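Local coordinates for decapping nuclease RAI1 (PDB 5BTO), which removes the NAD cap from the 5' end of RNAs, acting as a divalent-metal-dependent decapping enzyme, and binds and stimulates the exoribonuclease RAT1, at residues A[183-188]-A[290-295]; A[262-267]-A[296-301]. All blocks are in the same frame, centred on the assembly; numbering follows the deposited sequence.

Interaction 1. Residues A[183-188]-A[290-295]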
loop_
_atom_site.group_PDB
_atom_site.type_symbol
_atom_site.label_atom_id
_atom_site.label_comp_id
_atom_site.label_asym_id
_atom_site.label_seq_id
_atom_site.Cartn_x
_atom_site.Cartn_y
_atom_site.Cartn_z
ATOM N N TYR A 183 35.432 10.167 10.470
ATOM C CA TYR A 183 35.894 11.545 10.557
ATOM C C TYR A 183 37.400 11.647 10.316
ATOM O O TYR A 183 37.868 12.605 9.702
ATOM C CB TYR A 183 35.525 12.161 11.910
ATOM C CG TYR A 183 34.033 12.227 12.162
ATOM C CD1 TYR A 183 33.248 13.193 11.550
ATOM C CD2 TYR A 183 33.410 11.319 13.007
ATOM C CE1 TYR A 183 31.884 13.254 11.773
ATOM C CE2 TYR A 183 32.044 11.372 13.235
ATOM C CZ TYR A 183 31.288 12.343 12.616
ATOM O OH TYR A 183 29.931 12.407 12.839
ATOM N N LYS A 184 38.156 10.661 10.795
ATOM C CA LYS A 184 39.600 10.646 10.580
ATOM C C LYS A 184 39.906 10.520 9.092
ATOM O O LYS A 184 40.789 11.201 8.570
ATOM C CB LYS A 184 40.251 9.495 11.356
ATOM C CG LYS A 184 41.762 9.350 11.145
ATOM C CD LYS A 184 42.545 10.532 11.717
ATOM C CE LYS A 184 44.047 10.261 11.700
ATOM N NZ LYS A 184 44.827 11.275 12.466
ATOM N N PHE A 185 39.166 9.652 8.408
ATOM C CA PHE A 185 39.359 9.473 6.984
ATOM C C PHE A 185 39.137 10.796 6.261
ATOM O O PHE A 185 39.923 11.176 5.399
ATOM C CB PHE A 185 38.421 8.394 6.437
ATOM C CG PHE A 185 38.575 8.147 4.964
ATOM C CD1 PHE A 185 39.796 7.736 4.436
ATOM C CD2 PHE A 185 37.499 8.318 4.105
ATOM C CE1 PHE A 185 39.938 7.505 3.072
ATOM C CE2 PHE A 185 37.634 8.088 2.746
ATOM C CZ PHE A 185 38.860 7.685 2.227
ATOM N N GLU A 186 38.076 11.509 6.618
ATOM C CA GLU A 186 37.816 12.794 5.978
ATOM C C GLU A 186 38.998 13.729 6.188
ATOM O O GLU A 186 39.436 14.412 5.262
ATOM C CB GLU A 186 36.541 13.431 6.520
ATOM C CG GLU A 186 35.280 12.650 6.217
ATOM C CD GLU A 186 34.032 13.417 6.589
ATOM O OE1 GLU A 186 33.426 13.111 7.640
ATOM O OE2 GLU A 186 33.661 14.334 5.827
ATOM N N ALA A 187 39.517 13.742 7.410
ATOM C CA ALA A 187 40.611 14.636 7.769
ATOM C C ALA A 187 41.880 14.361 6.964
ATOM O O ALA A 187 42.524 15.289 6.479
ATOM C CB ALA A 187 40.897 14.545 9.259
ATOM N N ILE A 188 42.239 13.088 6.824
ATOM C CA ILE A 188 43.478 12.740 6.140
ATOM C C ILE A 188 43.327 12.724 4.623
ATOM O O ILE A 188 44.321 12.714 3.900
ATOM C CB ILE A 188 44.080 11.400 6.664
ATOM C CG1 ILE A 188 43.190 10.206 6.313
ATOM C CG2 ILE A 188 44.296 11.471 8.164
ATOM C CD1 ILE A 188 43.496 9.568 4.974
ATOM N N LYS A 290 29.754 11.640 -7.121
ATOM C CA LYS A 290 30.937 10.828 -6.812
ATOM C C LYS A 290 30.995 10.473 -5.331
ATOM O O LYS A 290 30.665 11.292 -4.474
ATOM C CB LYS A 290 32.226 11.567 -7.199
ATOM C CG LYS A 290 32.481 11.760 -8.703
ATOM C CD LYS A 290 33.875 12.353 -8.932
ATOM C CE LYS A 290 34.050 13.026 -10.306
ATOM N NZ LYS A 290 33.426 12.290 -11.442
ATOM N N VAL A 291 31.434 9.250 -5.041
ATOM C CA VAL A 291 31.622 8.795 -3.679
ATOM C C VAL A 291 32.950 8.056 -3.576
ATOM O O VAL A 291 33.256 7.212 -4.423
ATOM C CB VAL A 291 30.547 7.764 -3.275
ATOM C CG1 VAL A 291 30.762 7.331 -1.837
ATOM C CG2 VAL A 291 29.159 8.313 -3.485
ATOM N N VAL A 292 33.721 8.339 -2.532
ATOM C CA VAL A 292 34.916 7.529 -2.266
ATOM C C VAL A 292 34.733 6.725 -0.988
ATOM O O VAL A 292 34.411 7.284 0.059
ATOM C CB VAL A 292 36.198 8.390 -2.148
ATOM C CG1 VAL A 292 37.323 7.578 -1.511
ATOM C CG2 VAL A 292 36.618 8.897 -3.517
ATOM N N TYR A 293 34.935 5.412 -1.073
ATOM C CA TYR A 293 34.980 4.572 0.121
ATOM C C TYR A 293 36.413 4.213 0.482
ATOM O O TYR A 293 37.182 3.760 -0.368
ATOM C CB TYR A 293 34.181 3.277 -0.068
ATOM C CG TYR A 293 32.795 3.345 0.509
ATOM C CD1 TYR A 293 32.563 3.053 1.852
ATOM C CD2 TYR A 293 31.721 3.721 -0.283
ATOM C CE1 TYR A 293 31.280 3.122 2.380
ATOM C CE2 TYR A 293 30.444 3.805 0.235
ATOM C CZ TYR A 293 30.232 3.508 1.564
ATOM O OH TYR A 293 28.955 3.582 2.075
ATOM N N GLY A 294 36.762 4.418 1.744
ATOM C CA GLY A 294 38.017 3.903 2.280
ATOM C C GLY A 294 37.747 2.610 3.029
ATOM O O GLY A 294 36.817 2.533 3.833
ATOM N N PHE A 295 38.547 1.588 2.741
ATOM C CA PHE A 295 38.369 0.267 3.332
ATOM C C PHE A 295 39.470 0.009 4.351
ATOM O O PHE A 295 40.652 0.121 4.032
ATOM C CB PHE A 295 38.399 -0.808 2.239
ATOM C CG PHE A 295 37.256 -0.717 1.261
ATOM C CD1 PHE A 295 37.334 0.112 0.149
ATOM C CD2 PHE A 295 36.092 -1.458 1.462
ATOM C CE1 PHE A 295 36.267 0.202 -0.751
ATOM C CE2 PHE A 295 35.028 -1.374 0.571
ATOM C CZ PHE A 295 35.118 -0.548 -0.539
#

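Interaction 2. Residues A[262-267]-A[296-301]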
loop_
_atom_site.group_PDB
_atom_site.type_symbol
_atom_site.label_atom_id
_atom_site.label_comp_id
_atom_site.label_asym_id
_atom_site.label_seq_id
_atom_site.Cartn_x
_atom_site.Cartn_y
_atom_site.Cartn_z
ATOM N N ILE A 262 37.259 -3.749 5.370
ATOM C CA ILE A 262 37.644 -4.524 4.194
ATOM C C ILE A 262 36.721 -5.718 3.997
ATOM O O ILE A 262 36.183 -6.262 4.962
ATOM C CB ILE A 262 39.103 -5.025 4.275
ATOM C CG1 ILE A 262 39.354 -5.761 5.587
ATOM C CG2 ILE A 262 40.074 -3.859 4.140
ATOM C CD1 ILE A 262 40.787 -6.308 5.701
ATOM N N LEU A 263 36.542 -6.107 2.737
ATOM C CA LEU A 263 35.584 -7.136 2.358
ATOM C C LEU A 263 36.234 -8.514 2.391
ATOM O O LEU A 263 36.535 -9.093 1.354
ATOM C CB LEU A 263 35.039 -6.853 0.959
ATOM C CG LEU A 263 34.420 -5.470 0.741
ATOM C CD1 LEU A 263 33.849 -5.337 -0.675
ATOM C CD2 LEU A 263 33.337 -5.217 1.777
ATOM N N GLU A 264 36.423 -9.051 3.589
ATOM C CA GLU A 264 37.159 -10.305 3.735
ATOM C C GLU A 264 36.275 -11.543 3.887
ATOM O O GLU A 264 36.777 -12.656 4.074
ATOM C CB GLU A 264 38.175 -10.202 4.878
ATOM C CG GLU A 264 37.645 -9.575 6.158
ATOM C CD GLU A 264 38.744 -9.388 7.192
ATOM O OE1 GLU A 264 39.821 -9.992 7.013
ATOM O OE2 GLU A 264 38.541 -8.635 8.170
ATOM N N SER A 265 34.964 -11.355 3.804
ATOM C CA SER A 265 34.027 -12.472 3.904
ATOM C C SER A 265 32.707 -12.078 3.262
ATOM O O SER A 265 32.459 -10.897 3.032
ATOM C CB SER A 265 33.778 -12.843 5.367
ATOM O OG SER A 265 33.060 -11.810 6.031
ATOM N N ASN A 266 31.866 -13.068 2.971
ATOM C CA ASN A 266 30.539 -12.790 2.425
ATOM C C ASN A 266 29.746 -11.905 3.371
ATOM O O ASN A 266 29.041 -10.983 2.942
ATOM C CB ASN A 266 29.782 -14.091 2.145
ATOM C CG ASN A 266 30.425 -14.919 1.048
ATOM O OD1 ASN A 266 31.028 -14.381 0.121
ATOM N ND2 ASN A 266 30.297 -16.237 1.149
ATOM N N GLY A 267 29.874 -12.176 4.667
ATOM C CA GLY A 267 29.213 -11.374 5.680
ATOM C C GLY A 267 29.568 -9.900 5.618
ATOM O O GLY A 267 28.711 -9.037 5.840
ATOM N N ARG A 296 39.089 -0.336 5.577
ATOM C CA ARG A 296 40.071 -0.458 6.653
ATOM C C ARG A 296 40.008 -1.817 7.328
ATOM O O ARG A 296 38.967 -2.467 7.316
ATOM C CB ARG A 296 39.883 0.666 7.679
ATOM C CG ARG A 296 38.450 0.817 8.175
ATOM C CD ARG A 296 38.336 0.382 9.626
ATOM N NE ARG A 296 36.959 0.105 10.017
ATOM C CZ ARG A 296 36.589 -0.945 10.745
ATOM N NH1 ARG A 296 37.496 -1.823 11.156
ATOM N NH2 ARG A 296 35.311 -1.124 11.055
ATOM N N ASP A 297 41.125 -2.241 7.918
ATOM C CA ASP A 297 41.170 -3.539 8.583
ATOM C C ASP A 297 40.837 -3.441 10.077
ATOM O O ASP A 297 40.429 -2.386 10.559
ATOM C CB ASP A 297 42.504 -4.266 8.330
ATOM C CG ASP A 297 43.711 -3.546 8.926
ATOM O OD1 ASP A 297 43.546 -2.697 9.825
ATOM O OD2 ASP A 297 44.849 -3.862 8.503
ATOM N N ASP A 298 40.985 -4.554 10.792
ATOM C CA ASP A 298 40.726 -4.601 12.234
ATOM C C ASP A 298 41.556 -3.612 13.039
ATOM O O ASP A 298 41.115 -3.122 14.080
ATOM C CB ASP A 298 40.997 -6.004 12.779
ATOM C CG ASP A 298 39.820 -6.926 12.616
ATOM O OD1 ASP A 298 38.808 -6.721 13.320
ATOM O OD2 ASP A 298 39.913 -7.860 11.792
ATOM N N SER A 299 42.773 -3.347 12.580
ATOM C CA SER A 299 43.646 -2.416 13.281
ATOM C C SER A 299 43.408 -0.999 12.787
ATOM O O SER A 299 44.124 -0.072 13.157
ATOM C CB SER A 299 45.112 -2.813 13.109
ATOM O OG SER A 299 45.373 -4.043 13.758
ATOM N N PHE A 300 42.390 -0.850 11.948
ATOM C CA PHE A 300 41.984 0.448 11.414
ATOM C C PHE A 300 42.981 1.028 10.410
ATOM O O PHE A 300 42.947 2.224 10.116
ATOM C CB PHE A 300 41.690 1.446 12.543
ATOM C CG PHE A 300 40.414 1.162 13.292
ATOM C CD1 PHE A 300 39.191 1.589 12.794
ATOM C CD2 PHE A 300 40.439 0.479 14.498
ATOM C CE1 PHE A 300 38.018 1.337 13.478
ATOM C CE2 PHE A 300 39.267 0.223 15.191
ATOM C CZ PHE A 300 38.054 0.652 14.680
ATOM N N PHE A 301 43.862 0.181 9.881
ATOM C CA PHE A 301 44.729 0.602 8.784
ATOM C C PHE A 301 43.921 0.725 7.499
ATOM O O PHE A 301 43.129 -0.157 7.160
ATOM C CB PHE A 301 45.891 -0.376 8.576
ATOM C CG PHE A 301 46.945 -0.296 9.637
ATOM C CD1 PHE A 301 47.773 0.812 9.728
ATOM C CD2 PHE A 301 47.111 -1.326 10.544
ATOM C CE1 PHE A 301 48.748 0.893 10.709
ATOM C CE2 PHE A 301 48.079 -1.254 11.527
ATOM C CZ PHE A 301 48.902 -0.143 11.609
#

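Interaction 1. Residues A[183-188]-A[290-295]
The aromatic ring of F185 meets the strand with a face and an edge: G294 CA lies over one face, while V292 CG1 sits at the rim, close to the ring plane. This is helix-on-sheet packing in a PD-(D/E)XK nuclease fold, the end of helix 169-188 resting on strand 290-296, and it illustrates how one aromatic side chain can join two layers without any polar bond. The geometry over the face is that of a CH-pi contact, with G294 CA 4.3 Å from the centroid of the F185 ring and 26° off its normal. With CG anti to the backbone N (chi1 -180°), the F185 ring reaches away from the helix and its far end, CZ, does most of the touching. F185 CZ is 3.9 Å from G294 CA. A beta carbon at G294 would point at the ring and would lie about 2.9 Å from F185 CE1, too close for carbon atoms, so the absence of a side chain there probably allows the ring its present approach. An alanine at F185 is likely to strip G294 CA of the ring face over it and V292 CG1 of its neighbour at the rim, opening a gap between helix and strand. The sheet behind the contact is tied to the active site: V292 exchanges backbone hydrogen bonds with E256 and K258 of the adjacent parallel strand 254-261, and F185 also touches T259 there. E186, the next residue on the helix, is a divalent-metal ligand, and its OE2 lies close to OD1 of D237, another metal-binding residue, a pairing of acids consistent with a site for a cation. At the ring's rim, V292 CG1 is itself anti to the backbone N (chi1 165°), and this methyl stops 4.0 Å from F185 CZ.

Interaction 2. Residues A[262-267]-A[296-301]
I262 and D297 lie side by side with their side chains pointing the same way, whereas E264 and D298 cross at about a right angle. In the first pair the isoleucine CD1 reaches D297 CB at 3.7 Å; a chi1 of 52° puts I262 CG1 between the backbone N and the carbonyl carbon, and CG2 packs against R296 O. That same carbonyl takes the bond joining the segments, I262 N to R296 O at 2.9 Å, with the donor 37° above the carbonyl plane. In the second pair E264 OE2 and D298 OD2 stand 3.9 Å apart, their carboxylate planes turned by 45°; both oxygens form salt bridges to R261 NH2, which probably offsets their mutual repulsion. D297 begins a type I turn to F300, and its O is gripped from opposite faces by R296 NH1 and F300 N, while F300 CE1 lies above one face of the R296 guanidinium, offset toward its rim. D297 OD2 forms a salt bridge with R303 NE. In the beta-alpha-beta crossover made by parallel strands 254-261 and 290-296, I262 leads from the first strand toward helix 266-286, N-capped by S265, and the turn leads from the second into antiparallel strand 302-309.

Overall arrangement
Strand 290-296 unites the two contacts: interaction 1 uses its body and interaction 2 begins at its last residue, with centres 15 Å apart. They touch where F295 C meets I262 CG2 at 3.9 Å and F295 CE2 meets L263 CG at 4.1 Å. Strand 254-261 links both to the metal- and substrate-binding site. In interaction 1, the side chain of V292 is about 4 Å from that of the metal-binding L257, and the side chain of F185 is about 6 Å from that of the substrate-binding K258. Interaction 2 lies farther out, at the surface, where the R296 side chain is about 10 Å from that of K258. One strand thus runs from buried packing beside the metal site to a solvent-facing turn.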